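Local coordinates for uncharacterized protein (Bacteroides ovatus, PDB 4DQA) that is of unknown function but probably binds carbohydrate, pairing an N-terminal domain of the BT_3987-like family with a concanavalin A-like lectin/glucanase domain, at residues S46-E51 with R114-S119; A142-N147 with T344-D349; M283-V288 with Y315-G320. All coordinates share one frame; numbering follows the deposited sequence. Where two conformers were deposited one is given.

Contact 1 of 3, residues S46-E51 with R114-S119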
loop_
_atom_site.group_PDB
_atom_site.type_symbol
_atom_site.label_atom_id
_atom_site.label_comp_id
_atom_site.label_asym_id
_atom_site.label_seq_id
_atom_site.Cartn_x
_atom_site.Cartn_y
_atom_site.Cartn_z
ATOM N N SER A 46 -7.729 -21.542 32.299
ATOM C CA SER A 46 -7.437 -20.123 32.251
ATOM C C SER A 46 -6.830 -19.781 30.915
ATOM O O SER A 46 -6.486 -20.669 30.130
ATOM C CB SER A 46 -6.516 -19.693 33.383
ATOM O OG SER A 46 -5.189 -20.187 33.188
ATOM N N TYR A 47 -6.693 -18.495 30.661
ATOM C CA TYR A 47 -6.265 -18.027 29.353
ATOM C C TYR A 47 -5.177 -16.984 29.440
ATOM O O TYR A 47 -5.048 -16.254 30.431
ATOM C CB TYR A 47 -7.469 -17.444 28.596
ATOM C CG TYR A 47 -8.605 -18.425 28.431
ATOM C CD1 TYR A 47 -8.561 -19.396 27.433
ATOM C CD2 TYR A 47 -9.715 -18.409 29.269
ATOM C CE1 TYR A 47 -9.569 -20.312 27.286
ATOM C CE2 TYR A 47 -10.744 -19.321 29.113
ATOM C CZ TYR A 47 -10.661 -20.272 28.119
ATOM O OH TYR A 47 -11.693 -21.183 27.967
ATOM N N SER A 48 -4.417 -16.877 28.363
ATOM C CA SER A 48 -3.429 -15.821 28.246
ATOM C C SER A 48 -3.202 -15.506 26.783
ATOM O O SER A 48 -3.545 -16.298 25.909
ATOM C CB SER A 48 -2.110 -16.242 28.867
ATOM O OG SER A 48 -1.552 -17.349 28.158
ATOM N N VAL A 49 -2.623 -14.349 26.506
ATOM C CA VAL A 49 -2.211 -14.041 25.134
ATOM C C VAL A 49 -0.930 -14.793 24.861
ATOM O O VAL A 49 0.009 -14.781 25.666
ATOM C CB VAL A 49 -2.008 -12.550 24.955
ATOM C CG1 VAL A 49 -1.481 -12.231 23.549
ATOM C CG2 VAL A 49 -3.306 -11.797 25.248
ATOM N N ALA A 50 -0.887 -15.515 23.751
ATOM C CA ALA A 50 0.273 -16.309 23.419
ATOM C C ALA A 50 1.475 -15.443 23.038
ATOM O O ALA A 50 1.335 -14.277 22.710
ATOM C CB ALA A 50 -0.047 -17.250 22.266
ATOM N N GLU A 51 2.643 -16.052 23.070
ATOM C CA GLU A 51 3.875 -15.369 22.708
ATOM C C GLU A 51 3.850 -14.905 21.255
ATOM O O GLU A 51 3.327 -15.597 20.385
ATOM C CB GLU A 51 5.055 -16.316 22.891
ATOM C CG GLU A 51 5.330 -16.721 24.340
ATOM C CD GLU A 51 6.152 -15.691 25.099
ATOM O OE1 GLU A 51 6.152 -14.496 24.715
ATOM O OE2 GLU A 51 6.821 -16.082 26.079
ATOM N N ARG A 114 -3.968 -18.504 24.249
ATOM C CA ARG A 114 -3.597 -19.797 24.768
ATOM C C ARG A 114 -4.526 -20.196 25.875
ATOM O O ARG A 114 -4.930 -19.360 26.674
ATOM C CB ARG A 114 -2.176 -19.739 25.323
ATOM C CG ARG A 114 -1.663 -21.071 25.811
ATOM C CD ARG A 114 -0.190 -20.999 26.093
ATOM N NE ARG A 114 0.643 -20.935 24.890
ATOM C CZ ARG A 114 1.149 -21.998 24.265
ATOM N NH1 ARG A 114 0.868 -23.224 24.703
ATOM N NH2 ARG A 114 1.942 -21.837 23.204
ATOM N N VAL A 115 -4.864 -21.481 25.927
ATOM C CA VAL A 115 -5.589 -22.025 27.070
ATOM C C VAL A 115 -4.638 -22.854 27.931
ATOM O O VAL A 115 -3.718 -23.529 27.428
ATOM C CB VAL A 115 -6.852 -22.843 26.644
ATOM C CG1 VAL A 115 -6.461 -24.064 25.812
ATOM C CG2 VAL A 115 -7.674 -23.267 27.862
ATOM N N HIS A 116 -4.873 -22.806 29.240
ATOM C CA HIS A 116 -4.122 -23.503 30.262
ATOM C C HIS A 116 -5.137 -24.225 31.155
ATOM O O HIS A 116 -6.324 -23.860 31.191
ATOM C CB HIS A 116 -3.372 -22.508 31.161
ATOM C CG HIS A 116 -2.555 -21.493 30.437
ATOM N ND1 HIS A 116 -1.286 -21.740 29.964
ATOM C CD2 HIS A 116 -2.836 -20.212 30.104
ATOM C CE1 HIS A 116 -0.828 -20.660 29.358
ATOM N NE2 HIS A 116 -1.738 -19.709 29.456
ATOM N N SER A 117 -4.684 -25.214 31.923
ATOM C CA SER A 117 -5.551 -25.823 32.905
ATOM C C SER A 117 -4.761 -26.232 34.131
ATOM O O SER A 117 -3.673 -26.783 34.013
ATOM C CB SER A 117 -6.256 -27.065 32.336
ATOM O OG SER A 117 -7.099 -27.686 33.309
ATOM N N SER A 118 -5.325 -25.954 35.295
ATOM C CA SER A 118 -4.733 -26.422 36.536
ATOM C C SER A 118 -5.256 -27.801 36.921
ATOM O O SER A 118 -4.826 -28.382 37.928
ATOM C CB SER A 118 -4.996 -25.413 37.659
ATOM O OG SER A 118 -6.399 -25.229 37.879
ATOM N N SER A 119 -6.184 -28.341 36.136
ATOM C CA SER A 119 -6.852 -29.607 36.432
ATOM C C SER A 119 -6.332 -30.750 35.583
ATOM O O SER A 119 -6.146 -31.877 36.083
ATOM C CB SER A 119 -8.366 -29.495 36.169
ATOM O OG SER A 119 -9.004 -28.611 37.063
HETATM O O HOH W 1 2.745 -19.069 23.867
#

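Contact 2 of 3, residues A142-N147 with T344-D349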
loop_
_atom_site.group_PDB
_atom_site.type_symbol
_atom_site.label_atom_id
_atom_site.label_comp_id
_atom_site.label_asym_id
_atom_site.label_seq_id
_atom_site.Cartn_x
_atom_site.Cartn_y
_atom_site.Cartn_z
ATOM N N ALA A 142 -8.086 12.067 -4.240
ATOM C CA ALA A 142 -6.980 12.166 -5.170
ATOM C C ALA A 142 -6.781 13.581 -5.651
ATOM O O ALA A 142 -7.645 14.427 -5.449
ATOM C CB ALA A 142 -7.186 11.205 -6.355
ATOM N N GLY A 143 -5.633 13.865 -6.268
ATOM C CA GLY A 143 -5.330 15.217 -6.686
ATOM C C GLY A 143 -5.772 15.517 -8.094
ATOM O O GLY A 143 -5.572 14.695 -8.999
ATOM N N ASN A 144 -6.398 16.681 -8.277
ATOM C CA ASN A 144 -6.895 17.100 -9.576
ATOM C C ASN A 144 -5.866 17.814 -10.415
ATOM O O ASN A 144 -5.156 18.690 -9.926
ATOM C CB ASN A 144 -8.112 18.007 -9.433
ATOM C CG ASN A 144 -8.894 18.112 -10.724
ATOM O OD1 ASN A 144 -9.336 17.105 -11.255
ATOM N ND2 ASN A 144 -9.051 19.302 -11.210
ATOM N N PHE A 145 -5.822 17.475 -11.702
ATOM C CA PHE A 145 -4.968 18.153 -12.669
ATOM C C PHE A 145 -5.844 18.586 -13.826
ATOM O O PHE A 145 -6.546 17.778 -14.439
ATOM C CB PHE A 145 -3.868 17.219 -13.151
ATOM C CG PHE A 145 -2.838 16.932 -12.104
ATOM C CD1 PHE A 145 -3.072 15.966 -11.139
ATOM C CD2 PHE A 145 -1.650 17.661 -12.054
ATOM C CE1 PHE A 145 -2.163 15.727 -10.167
ATOM C CE2 PHE A 145 -0.710 17.405 -11.075
ATOM C CZ PHE A 145 -0.978 16.437 -10.123
ATOM N N SER A 146 -5.884 19.889 -14.013
ATOM C CA SER A 146 -6.541 20.532 -15.117
ATOM C C SER A 146 -5.746 21.796 -15.403
ATOM O O SER A 146 -6.198 22.914 -15.121
ATOM C CB SER A 146 -7.969 20.861 -14.723
ATOM O OG SER A 146 -8.650 21.508 -15.787
ATOM N N ASN A 147 -4.553 21.600 -15.967
ATOM C CA ASN A 147 -3.562 22.664 -16.154
ATOM C C ASN A 147 -2.883 23.052 -14.830
ATOM O O ASN A 147 -2.810 24.220 -14.452
ATOM C CB ASN A 147 -4.157 23.889 -16.844
ATOM C CG ASN A 147 -3.097 24.741 -17.515
ATOM O OD1 ASN A 147 -2.086 24.227 -17.997
ATOM N ND2 ASN A 147 -3.321 26.043 -17.550
ATOM N N THR A 344 -5.881 20.718 -6.051
ATOM C CA THR A 344 -7.128 20.531 -5.339
ATOM C C THR A 344 -7.361 19.048 -5.109
ATOM O O THR A 344 -7.253 18.238 -6.054
ATOM C CB THR A 344 -8.274 21.120 -6.122
ATOM O OG1 THR A 344 -8.010 22.512 -6.331
ATOM C CG2 THR A 344 -9.584 20.957 -5.377
ATOM N N ILE A 345 -7.659 18.686 -3.872
ATOM C CA ILE A 345 -7.905 17.297 -3.481
ATOM C C ILE A 345 -9.389 16.987 -3.619
ATOM O O ILE A 345 -10.247 17.596 -2.970
ATOM C CB ILE A 345 -7.402 17.003 -2.079
ATOM C CG1 ILE A 345 -5.912 17.319 -1.963
ATOM C CG2 ILE A 345 -7.654 15.519 -1.740
ATOM C CD1 ILE A 345 -5.030 16.657 -2.979
ATOM N N LYS A 346 -9.704 16.071 -4.532
ATOM C CA LYS A 346 -11.062 15.684 -4.837
ATOM C C LYS A 346 -11.447 14.426 -4.071
ATOM O O LYS A 346 -10.586 13.586 -3.782
ATOM C CB LYS A 346 -11.209 15.448 -6.359
ATOM C CG LYS A 346 -11.112 16.746 -7.191
ATOM C CD LYS A 346 -11.530 16.530 -8.657
ATOM C CE LYS A 346 -11.997 17.819 -9.345
ATOM N NZ LYS A 346 -12.327 17.496 -10.775
ATOM N N THR A 347 -12.720 14.339 -3.724
ATOM C CA THR A 347 -13.305 13.187 -3.052
ATOM C C THR A 347 -13.932 12.307 -4.102
ATOM O O THR A 347 -14.802 12.721 -4.873
ATOM C CB THR A 347 -14.336 13.627 -2.015
ATOM O OG1 THR A 347 -13.668 14.367 -0.994
ATOM C CG2 THR A 347 -15.000 12.435 -1.356
ATOM N N LEU A 348 -13.478 11.068 -4.147
ATOM C CA LEU A 348 -13.920 10.159 -5.188
ATOM C C LEU A 348 -15.285 9.565 -4.907
ATOM O O LEU A 348 -15.673 9.410 -3.756
ATOM C CB LEU A 348 -12.902 9.022 -5.316
ATOM C CG LEU A 348 -11.441 9.451 -5.497
ATOM C CD1 LEU A 348 -10.507 8.240 -5.569
ATOM C CD2 LEU A 348 -11.248 10.312 -6.731
ATOM N N ASP A 349 -15.962 9.157 -5.978
ATOM C CA ASP A 349 -17.283 8.536 -5.876
ATOM C C ASP A 349 -17.201 7.170 -5.203
ATOM O O ASP A 349 -18.140 6.712 -4.551
ATOM C CB ASP A 349 -17.884 8.348 -7.267
ATOM C CG ASP A 349 -18.375 9.649 -7.902
ATOM O OD1 ASP A 349 -18.364 10.724 -7.255
ATOM O OD2 ASP A 349 -18.804 9.587 -9.072
HETATM O O HOH W 2 -5.703 21.187 -8.916
HETATM O O HOH W 3 -8.279 21.958 -9.633
#

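Contact 3 of 3, residues M283-V288 with Y315-G320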
loop_
_atom_site.group_PDB
_atom_site.type_symbol
_atom_site.label_atom_id
_atom_site.label_comp_id
_atom_site.label_asym_id
_atom_site.label_seq_id
_atom_site.Cartn_x
_atom_site.Cartn_y
_atom_site.Cartn_z
HETATM N N MSE A 283 -4.447 12.128 -10.054
HETATM C CA MSE A 283 -3.330 11.281 -9.693
HETATM C C MSE A 283 -3.370 11.006 -8.202
HETATM O O MSE A 283 -3.883 11.792 -7.414
HETATM C CB MSE A 283 -1.967 11.900 -10.016
HETATM C CG MSE A 283 -1.824 12.283 -11.476
HETATM SE SE MSE A 283 0.061 12.577 -11.876
HETATM C CE MSE A 283 -0.136 13.753 -13.405
ATOM N N SER A 284 -2.759 9.897 -7.847
ATOM C CA SER A 284 -2.634 9.465 -6.459
ATOM C C SER A 284 -1.359 8.665 -6.334
ATOM O O SER A 284 -0.921 8.008 -7.274
ATOM C CB SER A 284 -3.845 8.623 -6.103
ATOM O OG SER A 284 -3.729 7.977 -4.834
ATOM N N GLU A 285 -0.742 8.686 -5.158
ATOM C CA GLU A 285 0.399 7.799 -4.882
ATOM C C GLU A 285 1.506 7.950 -5.921
ATOM O O GLU A 285 2.025 6.967 -6.481
ATOM C CB GLU A 285 -0.040 6.342 -4.766
ATOM C CG GLU A 285 -0.973 6.076 -3.633
ATOM C CD GLU A 285 -0.321 6.331 -2.286
ATOM O OE1 GLU A 285 0.742 5.727 -2.021
ATOM O OE2 GLU A 285 -0.837 7.171 -1.508
ATOM N N VAL A 286 1.879 9.197 -6.136
ATOM C CA VAL A 286 2.941 9.555 -7.085
ATOM C C VAL A 286 4.297 9.432 -6.414
ATOM O O VAL A 286 4.516 10.020 -5.353
ATOM C CB VAL A 286 2.750 11.000 -7.554
ATOM C CG1 VAL A 286 3.877 11.444 -8.466
ATOM C CG2 VAL A 286 1.403 11.184 -8.237
ATOM N N ARG A 287 5.192 8.635 -6.993
ATOM C CA ARG A 287 6.493 8.370 -6.372
ATOM C C ARG A 287 7.625 8.370 -7.350
ATOM O O ARG A 287 7.476 7.942 -8.488
ATOM C CB ARG A 287 6.494 7.019 -5.656
ATOM C CG ARG A 287 5.268 6.780 -4.783
ATOM C CD ARG A 287 5.313 5.383 -4.166
ATOM N NE ARG A 287 4.012 5.060 -3.576
ATOM C CZ ARG A 287 3.444 3.872 -3.606
ATOM N NH1 ARG A 287 4.054 2.840 -4.176
ATOM N NH2 ARG A 287 2.259 3.698 -3.043
ATOM N N VAL A 288 8.798 8.766 -6.865
ATOM C CA VAL A 288 10.044 8.561 -7.598
ATOM C C VAL A 288 10.984 7.836 -6.654
ATOM O O VAL A 288 11.117 8.231 -5.494
ATOM C CB VAL A 288 10.707 9.865 -8.008
ATOM C CG1 VAL A 288 12.043 9.579 -8.709
ATOM C CG2 VAL A 288 9.818 10.659 -8.943
ATOM N N TYR A 315 7.455 11.521 -2.792
ATOM C CA TYR A 315 6.170 10.842 -2.558
ATOM C C TYR A 315 5.073 11.844 -2.347
ATOM O O TYR A 315 5.063 12.554 -1.347
ATOM C CB TYR A 315 6.314 9.964 -1.316
ATOM C CG TYR A 315 5.170 9.004 -1.007
ATOM C CD1 TYR A 315 4.167 8.708 -1.927
ATOM C CD2 TYR A 315 5.137 8.384 0.225
ATOM C CE1 TYR A 315 3.141 7.795 -1.607
ATOM C CE2 TYR A 315 4.133 7.503 0.555
ATOM C CZ TYR A 315 3.167 7.175 -0.374
ATOM O OH TYR A 315 2.191 6.287 0.007
ATOM N N TYR A 316 4.116 11.890 -3.271
ATOM C CA TYR A 316 2.909 12.651 -3.071
ATOM C C TYR A 316 1.721 11.706 -3.065
ATOM O O TYR A 316 1.353 11.146 -4.109
ATOM C CB TYR A 316 2.714 13.688 -4.188
ATOM C CG TYR A 316 3.646 14.878 -4.104
ATOM C CD1 TYR A 316 3.534 15.790 -3.059
ATOM C CD2 TYR A 316 4.655 15.074 -5.038
ATOM C CE1 TYR A 316 4.388 16.878 -2.971
ATOM C CE2 TYR A 316 5.499 16.160 -4.974
ATOM C CZ TYR A 316 5.379 17.060 -3.918
ATOM O OH TYR A 316 6.214 18.147 -3.818
ATOM N N LYS A 317 1.083 11.562 -1.909
ATOM C CA LYS A 317 -0.132 10.753 -1.824
ATOM C C LYS A 317 -1.287 11.430 -2.561
ATOM O O LYS A 317 -2.080 10.765 -3.219
ATOM C CB LYS A 317 -0.521 10.504 -0.363
ATOM C CG LYS A 317 0.551 9.719 0.376
ATOM C CD LYS A 317 0.171 9.320 1.818
ATOM C CE LYS A 317 -0.951 8.279 1.867
ATOM N NZ LYS A 317 -0.552 6.973 1.222
ATOM N N LEU A 318 -1.367 12.741 -2.417
ATOM C CA LEU A 318 -2.470 13.567 -2.948
ATOM C C LEU A 318 -3.844 13.143 -2.409
ATOM O O LEU A 318 -4.823 13.089 -3.143
ATOM C CB LEU A 318 -2.432 13.656 -4.493
ATOM C CG LEU A 318 -1.098 14.072 -5.065
ATOM C CD1 LEU A 318 -1.160 14.089 -6.582
ATOM C CD2 LEU A 318 -0.626 15.412 -4.539
ATOM N N ASP A 319 -3.873 12.848 -1.116
ATOM C CA ASP A 319 -5.089 12.492 -0.422
ATOM C C ASP A 319 -5.500 13.531 0.603
ATOM O O ASP A 319 -6.420 13.287 1.387
ATOM C CB ASP A 319 -4.946 11.125 0.246
ATOM C CG ASP A 319 -3.924 11.129 1.381
ATOM O OD1 ASP A 319 -3.162 12.107 1.491
ATOM O OD2 ASP A 319 -3.875 10.118 2.130
ATOM N N GLY A 320 -4.838 14.683 0.575
ATOM C CA GLY A 320 -5.104 15.743 1.539
ATOM C C GLY A 320 -4.116 15.776 2.676
ATOM O O GLY A 320 -4.102 16.731 3.460
HETATM O O HOH W 4 -4.603 9.748 -3.080
#

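Contact 1 of 3, residues S46-E51 with R114-S119
Ser48 and His116 meet through their side chains: OG of Ser48 lies 2.7 Å from NE2 of His116, at the edge of the imidazole and near its plane. Either atom could be the donor. With chi1 of 64°, the Ser48 hydroxyl stands between its own backbone N and carbonyl carbon, rising off the strand to where the ring arrives. At the base of the histidine side chain, Ser46 OG packs 3.6 Å from His116 CB. On the face that carries Tyr47 and Val115 the contact is mainly apolar, though Arg114 O sits at the edge of the Tyr47 ring, near its plane. The two side chains run side by side in the same direction, and Tyr47 CE1 touches Val115 CG2 at 3.6 Å; beyond it, the phenol hydroxyl is hydrogen-bonded to Ser33 OG, and Phe11 packs on both residues.

The backbone sets this alternation. Ser46 and His116 exchange two hydrogen bonds, the shorter from His116 N to Ser46 O (2.8 Å), and Ser48 and Arg114 exchange two more, including a nearly axial one from Arg114 N to Ser48 O (2.8 Å). Between them Tyr47 and Val115 form the non-hydrogen-bonded pair, CA atoms 4.7 Å apart. Where the strand ends, one water accepts from both Glu51 N and Arg114 NH2. Past His116, Ser117 OG accepts from Ser119 N at 3.0 Å, an ST turn. Strands 43-49 and 107-117 are antiparallel neighbours in a mixed sheet, consistent with the beta-sandwich architecture of the E-set clan to which this N-terminal domain is assigned.

Contact 2 of 3, residues A142-N147 with T344-D349
Ala142 and Lys346 face each other as an antiparallel hydrogen-bonded pair. Ala142 N donates to Lys346 O at 3.0 Å with the donor in the carbonyl plane, and Lys346 N returns a bond to Ala142 O at 2.8 Å. The methyl of Ala142 also reaches Leu348, whose CD2 is 4.2 Å from Ala142 CB, and Trp223 of strand 223-231 packs on both side chains.

Gly143 follows, opposite Ile345 in the non-hydrogen-bonded pair, and its CA receives the tip of the isoleucine, Ile345 CD1, at 4.0 Å. Strand 141-146 is an inner member of the large antiparallel sheet, flanked by 282-289 and 345-347. Such a sheet fits the concanavalin A-like lectin/glucanase fold, and the C-terminal strand 345-347 is here added to it beside 141-146. The directions of the short segments 142-146 and 345-347 are 116° apart, well off antiparallel, consistent with there being only two bridges between them.

Asn144 marks the last direct backbone bond, from its N to Thr344 O (2.8 Å). Its CG lies opposite the backbone N (chi1 -162°), which carries the amide over to the lysine. The extended Lys346 chain crosses that amide at a slant, CE packing 3.4 Å from Asn144 CG, while NZ makes a weak hydrogen bond to Asn144 OD1. Water takes over where the strands part: one molecule donates to Asn144 O at 2.7 Å and accepts from Thr344 N, while a second accepts from Asn144 ND2.

Contact 3 of 3, residues M283-V288 with Y315-G320
Val286 and Tyr316 exchange two backbone hydrogen bonds, Tyr316 N to Val286 O being 2.8 Å, and Glu285 and Val286 together face Tyr316 as a G1 beta bulge. The bulge lies between strands 282-289 and 312-316 of the antiparallel sheet of the concanavalin A-like domain. At the bulge Glu285 has phi/psi of 55/51°, and the chain turns a corner there. Glu285 N bonds to Lys317 O at 3.1 Å, from above the carbonyl plane.

Leu318 is the main apolar bump: Leu318 CD1 lies 4.2 Å from Val286 CG2 and packs against Met283 O and CB. The selenium end of Met283, a selenomethionine, leads elsewhere, and Phe145 of strand 141-146 packs against Met283 and Leu318.

Elsewhere in the contact, Glu285 folds back through a bend at chi2 (-64°), bringing its carboxylate to the Tyr315 ring edge, the two planes nearly perpendicular. The Arg287 chain runs alongside that ring, CG 3.6 Å from Tyr315 CD1, and its guanidinium also bonds Glu166 and Asn301 O. Lys317 curls beside the glutamate, and its NZ forms a salt bridge to Glu285 OE2 at 2.8 Å. Salt bridges to Arg287 and Lys317, one at each oxygen, would be expected to stabilise the ionised form. Glu285 OE1 takes two donors, Tyr315 OH on the syn lone pair at 2.6 Å and Arg287 NH2 on the anti lone pair at 2.7 Å.

How the contacts relate
Contact 1 lies in the N-terminal domain, in the mixed sheet holding strands 43-49 and 107-117, and closes along the chain before the others open. Its centre is 52 Å from that of contact 2 and 46 Å from that of contact 3, with nearest atoms about 37 and 29 Å apart; it lies in a different sheet and domain. Contacts 2 and 3 share the large antiparallel sheet of the lectin-like domain, their centres 11 Å apart. Neighbouring strands 141-146 and 282-289 join them through a probable hydrogen bond from Gly143 N to Met283 O (2.9 Å). Contact 3 falls wholly between the two segments of contact 2, whose pairing sets the chain's last strand, 345-347, beside 141-146, the first strand of this sheet.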